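Local coordinates for protein type II restriction enzyme AgeI (Thalassobius gelatinovorus, PDB 5DWC) that cuts double-stranded DNA at the sequence 5'-ACCGGT-3', cleaving after the first A and leaving terminal 5'-phosphates, at residues 169-174 against 194-199; 227-232 against 255-260. One frame throughout, in Å; residues are numbered along the deposited sequence.

Contact 1 (169-174 against 194-199); sequences VSLAER and LSTLDV
V169 and V199 lie side by side and point the same way, with V169 CG1 3.9 Å from V199 CG2; L197 comes in obliquely, its CD1 reaching the same V169 branch. This is the tight end of the contact, where W67 of helix 63-78 and F96 of helix 88-108 close over V169 and L197. CG1 of V169 is swung opposite the backbone N (chi1 168°), which brings it to both partners. V199 N donates to V169 O at 3.2 Å. Next along, S170 OG donates to V199 O at 2.5 Å, lying in the plane of the V199 carbonyl, and accepts from A172 N to make an ST turn. Segment 169-174 follows strand 159-168, and 194-199 holds the end of the neighbouring parallel strand 191-196 and the turn after it; helix 179-187 between the two makes a beta-alpha-beta crossover. Nearer the strand, L171 lies roughly at right angles to T196: L171 CD2 is 3.5 Å from T196 OG1 and 4.1 Å from L194 CD2. T196 OG1 is itself occupied, accepting from D198 N in a second ST turn and bonded to K168 O. Replacing S170 with alanine would probably leave V199 O with only its weak water bond among the contacts described here, and A172 N without its acceptor. That water takes a bond from L171 N at 2.9 Å and gives one to D198 OD1 at 2.7 Å, bridging the L171 backbone and the D198 carboxylate; D198 is also tied to T244 and E214. The packing gives out beyond L171, where the type I turn from S170 to E173 carries A172 to the exposed surface and the backbone runs away from V199.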
loop_
_atom_site.group_PDB
_atom_site.type_symbol
_atom_site.label_atom_id
_atom_site.label_comp_id
_atom_site.label_asym_id
_atom_site.label_seq_id
_atom_site.Cartn_x
_atom_site.Cartn_y
_atom_site.Cartn_z
ATOM N N VAL A 169 -1.770 -4.607 0.129
ATOM C CA VAL A 169 -0.671 -4.982 1.018
ATOM C C VAL A 169 0.128 -6.137 0.423
ATOM O O VAL A 169 1.361 -6.129 0.435
ATOM C CB VAL A 169 -1.178 -5.380 2.419
ATOM C CG1 VAL A 169 -0.066 -6.033 3.229
ATOM C CG2 VAL A 169 -1.739 -4.167 3.151
ATOM N N SER A 170 -0.585 -7.125 -0.105
ATOM C CA SER A 170 0.050 -8.244 -0.779
ATOM C C SER A 170 -0.575 -8.460 -2.151
ATOM O O SER A 170 -1.793 -8.380 -2.305
ATOM C CB SER A 170 -0.067 -9.517 0.058
ATOM O OG SER A 170 0.612 -10.596 -0.565
ATOM N N LEU A 171 0.263 -8.727 -3.146
ATOM C CA LEU A 171 -0.215 -9.004 -4.493
ATOM C C LEU A 171 -0.698 -10.444 -4.618
ATOM O O LEU A 171 -1.179 -10.856 -5.673
ATOM C CB LEU A 171 0.881 -8.724 -5.519
ATOM C CG LEU A 171 1.317 -7.260 -5.596
ATOM C CD1 LEU A 171 2.346 -7.070 -6.693
ATOM C CD2 LEU A 171 0.113 -6.356 -5.816
ATOM N N ALA A 172 -0.568 -11.204 -3.534
ATOM C CA ALA A 172 -1.102 -12.558 -3.465
ATOM C C ALA A 172 -2.616 -12.503 -3.312
ATOM O O ALA A 172 -3.303 -13.522 -3.383
ATOM C CB ALA A 172 -0.472 -13.325 -2.312
ATOM N N GLU A 173 -3.118 -11.295 -3.087
ATOM C CA GLU A 173 -4.542 -11.039 -2.938
ATOM C C GLU A 173 -5.255 -11.213 -4.275
ATOM O O GLU A 173 -4.633 -11.569 -5.277
ATOM C CB GLU A 173 -4.757 -9.626 -2.390
ATOM C CG GLU A 173 -6.043 -9.414 -1.610
ATOM C CD GLU A 173 -6.079 -8.058 -0.929
ATOM O OE1 GLU A 173 -5.045 -7.658 -0.349
ATOM O OE2 GLU A 173 -7.132 -7.386 -0.990
ATOM N N ARG A 174 -6.560 -10.966 -4.291
ATOM C CA ARG A 174 -7.337 -11.018 -5.525
ATOM C C ARG A 174 -6.963 -9.855 -6.441
ATOM O O ARG A 174 -7.793 -8.990 -6.720
ATOM C CB ARG A 174 -8.838 -10.975 -5.223
ATOM C CG ARG A 174 -9.320 -11.996 -4.203
ATOM C CD ARG A 174 -9.460 -13.390 -4.797
ATOM N NE ARG A 174 -9.929 -14.350 -3.801
ATOM C CZ ARG A 174 -10.238 -15.616 -4.059
ATOM N NH1 ARG A 174 -10.136 -16.093 -5.293
ATOM N NH2 ARG A 174 -10.653 -16.408 -3.078
ATOM N N LEU A 194 -1.214 1.100 -8.983
ATOM C CA LEU A 194 -1.143 -0.044 -8.086
ATOM C C LEU A 194 -0.066 0.166 -7.022
ATOM O O LEU A 194 1.117 -0.088 -7.255
ATOM C CB LEU A 194 -0.873 -1.332 -8.867
ATOM C CG LEU A 194 -0.681 -2.606 -8.036
ATOM C CD1 LEU A 194 -1.867 -2.866 -7.122
ATOM C CD2 LEU A 194 -0.453 -3.793 -8.946
ATOM N N SER A 195 -0.485 0.643 -5.855
ATOM C CA SER A 195 0.426 0.814 -4.731
ATOM C C SER A 195 0.426 -0.444 -3.875
ATOM O O SER A 195 -0.629 -0.910 -3.447
ATOM C CB SER A 195 0.033 2.033 -3.897
ATOM O OG SER A 195 0.053 3.208 -4.686
ATOM N N THR A 196 1.609 -0.999 -3.629
ATOM C CA THR A 196 1.699 -2.262 -2.906
ATOM C C THR A 196 2.886 -2.328 -1.954
ATOM O O THR A 196 3.886 -1.630 -2.125
ATOM C CB THR A 196 1.787 -3.460 -3.882
ATOM O OG1 THR A 196 1.707 -4.688 -3.146
ATOM C CG2 THR A 196 3.095 -3.427 -4.659
ATOM N N LEU A 197 2.757 -3.174 -0.938
ATOM C CA LEU A 197 3.854 -3.460 -0.031
ATOM C C LEU A 197 4.542 -4.739 -0.477
ATOM O O LEU A 197 5.613 -5.084 0.023
ATOM C CB LEU A 197 3.352 -3.582 1.407
ATOM C CG LEU A 197 2.903 -2.270 2.051
ATOM C CD1 LEU A 197 2.131 -2.529 3.331
ATOM C CD2 LEU A 197 4.107 -1.381 2.322
ATOM N N ASP A 198 3.908 -5.427 -1.428
ATOM C CA ASP A 198 4.423 -6.664 -2.012
ATOM C C ASP A 198 4.860 -7.652 -0.938
ATOM O O ASP A 198 5.977 -8.163 -0.962
ATOM C CB ASP A 198 5.579 -6.363 -2.971
ATOM C CG ASP A 198 5.942 -7.553 -3.841
ATOM O OD1 ASP A 198 5.105 -8.468 -3.981
ATOM O OD2 ASP A 198 7.065 -7.573 -4.385
ATOM N N VAL A 199 3.967 -7.903 0.010
ATOM C CA VAL A 199 4.260 -8.793 1.123
ATOM C C VAL A 199 4.074 -10.252 0.740
ATOM O O VAL A 199 2.986 -10.662 0.341
ATOM C CB VAL A 199 3.365 -8.487 2.334
ATOM C CG1 VAL A 199 3.590 -9.512 3.435
ATOM C CG2 VAL A 199 3.624 -7.081 2.839
HETATM O O HOH W 1 2.965 -9.524 -2.694
#

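Contact 2 (227-232 against 255-260)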
loop_
_atom_site.group_PDB
_atom_site.type_symbol
_atom_site.label_atom_id
_atom_site.label_comp_id
_atom_site.label_asym_id
_atom_site.label_seq_id
_atom_site.Cartn_x
_atom_site.Cartn_y
_atom_site.Cartn_z
ATOM N N TYR A 227 1.024 -8.266 -15.686
ATOM C CA TYR A 227 -0.111 -7.348 -15.668
ATOM C C TYR A 227 0.378 -5.937 -15.966
ATOM O O TYR A 227 -0.237 -5.203 -16.738
ATOM C CB TYR A 227 -0.831 -7.381 -14.317
ATOM C CG TYR A 227 -1.560 -8.674 -14.020
ATOM C CD1 TYR A 227 -2.073 -9.458 -15.046
ATOM C CD2 TYR A 227 -1.738 -9.107 -12.710
ATOM C CE1 TYR A 227 -2.742 -10.640 -14.776
ATOM C CE2 TYR A 227 -2.405 -10.287 -12.431
ATOM C CZ TYR A 227 -2.904 -11.048 -13.467
ATOM O OH TYR A 227 -3.569 -12.223 -13.191
ATOM N N ILE A 228 1.497 -5.576 -15.348
ATOM C CA ILE A 228 2.080 -4.249 -15.499
ATOM C C ILE A 228 2.905 -4.130 -16.776
ATOM O O ILE A 228 2.597 -3.329 -17.657
ATOM C CB ILE A 228 2.988 -3.892 -14.302
ATOM C CG1 ILE A 228 2.256 -4.123 -12.980
ATOM C CG2 ILE A 228 3.478 -2.454 -14.413
ATOM C CD1 ILE A 228 1.105 -3.179 -12.757
ATOM N N GLU A 229 3.955 -4.938 -16.865
ATOM C CA GLU A 229 4.937 -4.818 -17.938
ATOM C C GLU A 229 4.488 -5.456 -19.245
ATOM O O GLU A 229 5.091 -5.224 -20.292
ATOM C CB GLU A 229 6.261 -5.436 -17.498
ATOM C CG GLU A 229 6.889 -4.729 -16.314
ATOM C CD GLU A 229 8.093 -5.467 -15.771
ATOM O OE1 GLU A 229 8.440 -6.535 -16.318
ATOM O OE2 GLU A 229 8.693 -4.979 -14.792
ATOM N N GLY A 230 3.434 -6.260 -19.185
ATOM C CA GLY A 230 2.947 -6.945 -20.367
ATOM C C GLY A 230 1.650 -6.369 -20.896
ATOM O O GLY A 230 1.597 -5.870 -22.018
ATOM N N HIS A 231 0.601 -6.434 -20.083
ATOM C CA HIS A 231 -0.730 -6.017 -20.514
ATOM C C HIS A 231 -1.018 -4.553 -20.196
ATOM O O HIS A 231 -1.923 -3.953 -20.779
ATOM C CB HIS A 231 -1.796 -6.908 -19.876
ATOM C CG HIS A 231 -1.694 -8.348 -20.271
ATOM N ND1 HIS A 231 -2.190 -8.828 -21.465
ATOM C CD2 HIS A 231 -1.155 -9.413 -19.633
ATOM C CE1 HIS A 231 -1.959 -10.127 -21.545
ATOM N NE2 HIS A 231 -1.332 -10.506 -20.445
ATOM N N GLY A 232 -0.252 -3.982 -19.272
ATOM C CA GLY A 232 -0.440 -2.597 -18.876
ATOM C C GLY A 232 -1.814 -2.349 -18.285
ATOM O O GLY A 232 -2.473 -1.361 -18.611
ATOM N N ARG A 255 4.756 0.308 -19.179
ATOM C CA ARG A 255 4.416 0.503 -17.779
ATOM C C ARG A 255 5.516 -0.089 -16.908
ATOM O O ARG A 255 6.135 -1.087 -17.277
ATOM C CB ARG A 255 3.068 -0.140 -17.457
ATOM C CG ARG A 255 1.972 0.188 -18.462
ATOM C CD ARG A 255 1.651 1.676 -18.490
ATOM N NE ARG A 255 0.531 1.973 -19.382
ATOM C CZ ARG A 255 -0.106 3.140 -19.435
ATOM N NH1 ARG A 255 0.253 4.140 -18.639
ATOM N NH2 ARG A 255 -1.110 3.306 -20.285
ATOM N N HIS A 256 5.763 0.525 -15.757
ATOM C CA HIS A 256 6.880 0.112 -14.914
ATOM C C HIS A 256 6.504 -0.178 -13.467
ATOM O O HIS A 256 5.546 0.373 -12.927
ATOM C CB HIS A 256 7.975 1.178 -14.935
ATOM C CG HIS A 256 8.620 1.354 -16.273
ATOM N ND1 HIS A 256 8.128 2.218 -17.228
ATOM C CD2 HIS A 256 9.716 0.775 -16.818
ATOM C CE1 HIS A 256 8.894 2.164 -18.303
ATOM N NE2 HIS A 256 9.865 1.297 -18.079
ATOM N N ILE A 257 7.289 -1.055 -12.853
ATOM C CA ILE A 257 7.213 -1.308 -11.424
ATOM C C ILE A 257 8.312 -0.525 -10.715
ATOM O O ILE A 257 9.488 -0.872 -10.814
ATOM C CB ILE A 257 7.360 -2.802 -11.104
ATOM C CG1 ILE A 257 6.223 -3.599 -11.745
ATOM C CG2 ILE A 257 7.404 -3.023 -9.599
ATOM C CD1 ILE A 257 6.408 -5.096 -11.651
ATOM N N TYR A 258 7.930 0.539 -10.016
ATOM C CA TYR A 258 8.896 1.356 -9.293
ATOM C C TYR A 258 9.063 0.839 -7.867
ATOM O O TYR A 258 8.096 0.413 -7.238
ATOM C CB TYR A 258 8.466 2.826 -9.281
ATOM C CG TYR A 258 8.283 3.433 -10.657
ATOM C CD1 TYR A 258 9.366 3.939 -11.366
ATOM C CD2 TYR A 258 7.026 3.508 -11.243
ATOM C CE1 TYR A 258 9.202 4.497 -12.622
ATOM C CE2 TYR A 258 6.852 4.066 -12.498
ATOM C CZ TYR A 258 7.943 4.560 -13.181
ATOM O OH TYR A 258 7.774 5.114 -14.429
ATOM N N VAL A 259 10.295 0.867 -7.368
ATOM C CA VAL A 259 10.595 0.370 -6.028
ATOM C C VAL A 259 11.388 1.398 -5.226
ATOM O O VAL A 259 12.395 1.922 -5.704
ATOM C CB VAL A 259 11.394 -0.950 -6.076
ATOM C CG1 VAL A 259 11.669 -1.457 -4.667
ATOM C CG2 VAL A 259 10.653 -2.001 -6.892
ATOM N N SER A 260 10.930 1.681 -4.009
ATOM C CA SER A 260 11.607 2.628 -3.130
ATOM C C SER A 260 11.195 2.429 -1.673
ATOM O O SER A 260 10.267 1.677 -1.376
ATOM C CB SER A 260 11.309 4.068 -3.557
ATOM O OG SER A 260 9.954 4.403 -3.308
#
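The carboxylate of E229 is the flat group that meets the opposite segment: I257 CD1, a methyl, sits 3.9 Å from E229 OE2 and well off the carboxylate plane, a van der Waals contact. What holds OE2 lies outside the two segments, a salt bridge from R225 and a hydrogen bond with S247. Within 255-260 itself, H256 CB lies 3.8 Å above one face of the Y258 ring, offset toward the rim, and that ring also meets the F238 ring with the planes about 20° apart. I228 carries the apolar packing. Its CG2, set opposite the backbone N by the first torsion, reaches I257 CG1 at 4.0 Å and R255 CB at 3.8 Å, and both side chains run about square to it. R255 CB also comes up to the carbonyl of I228, 3.2 Å from I228 O; that oxygen has its hydrogen bond with S253 OG, outside the two segments, and its approach to R255 CB is simple contact. Beyond CB the arginine bends at chi2 (-63°), and its CG rests 3.7 Å from G232 CA. With its positive phi, G232 is the first residue to break from helical geometry, making this a glycine-terminated C-terminal end of helix 223-231, packed against a returning loop.

In the fold
Contact 1 is the deeper of the two, its centre about 7 Å from the centre of the chain, against about 15 Å for the centre of contact 2, which is only partly buried. It joins the exits of two parallel strands in the mixed sheet and relies on direct and water-mediated hydrogen bonds as well as apolar packing. Contact 2 lays a loop on helix 223-231 with no hydrogen bond between its segments; its polar ties run to R225 in the same helix and to loop residues such as S247 and S253. Their centres are 13 Å apart, yet they touch, L194 CD2 packing 4.2 Å from I228 CD1. F238 also links them, pairing by backbone with L194 and T196 while its ring meets Y258.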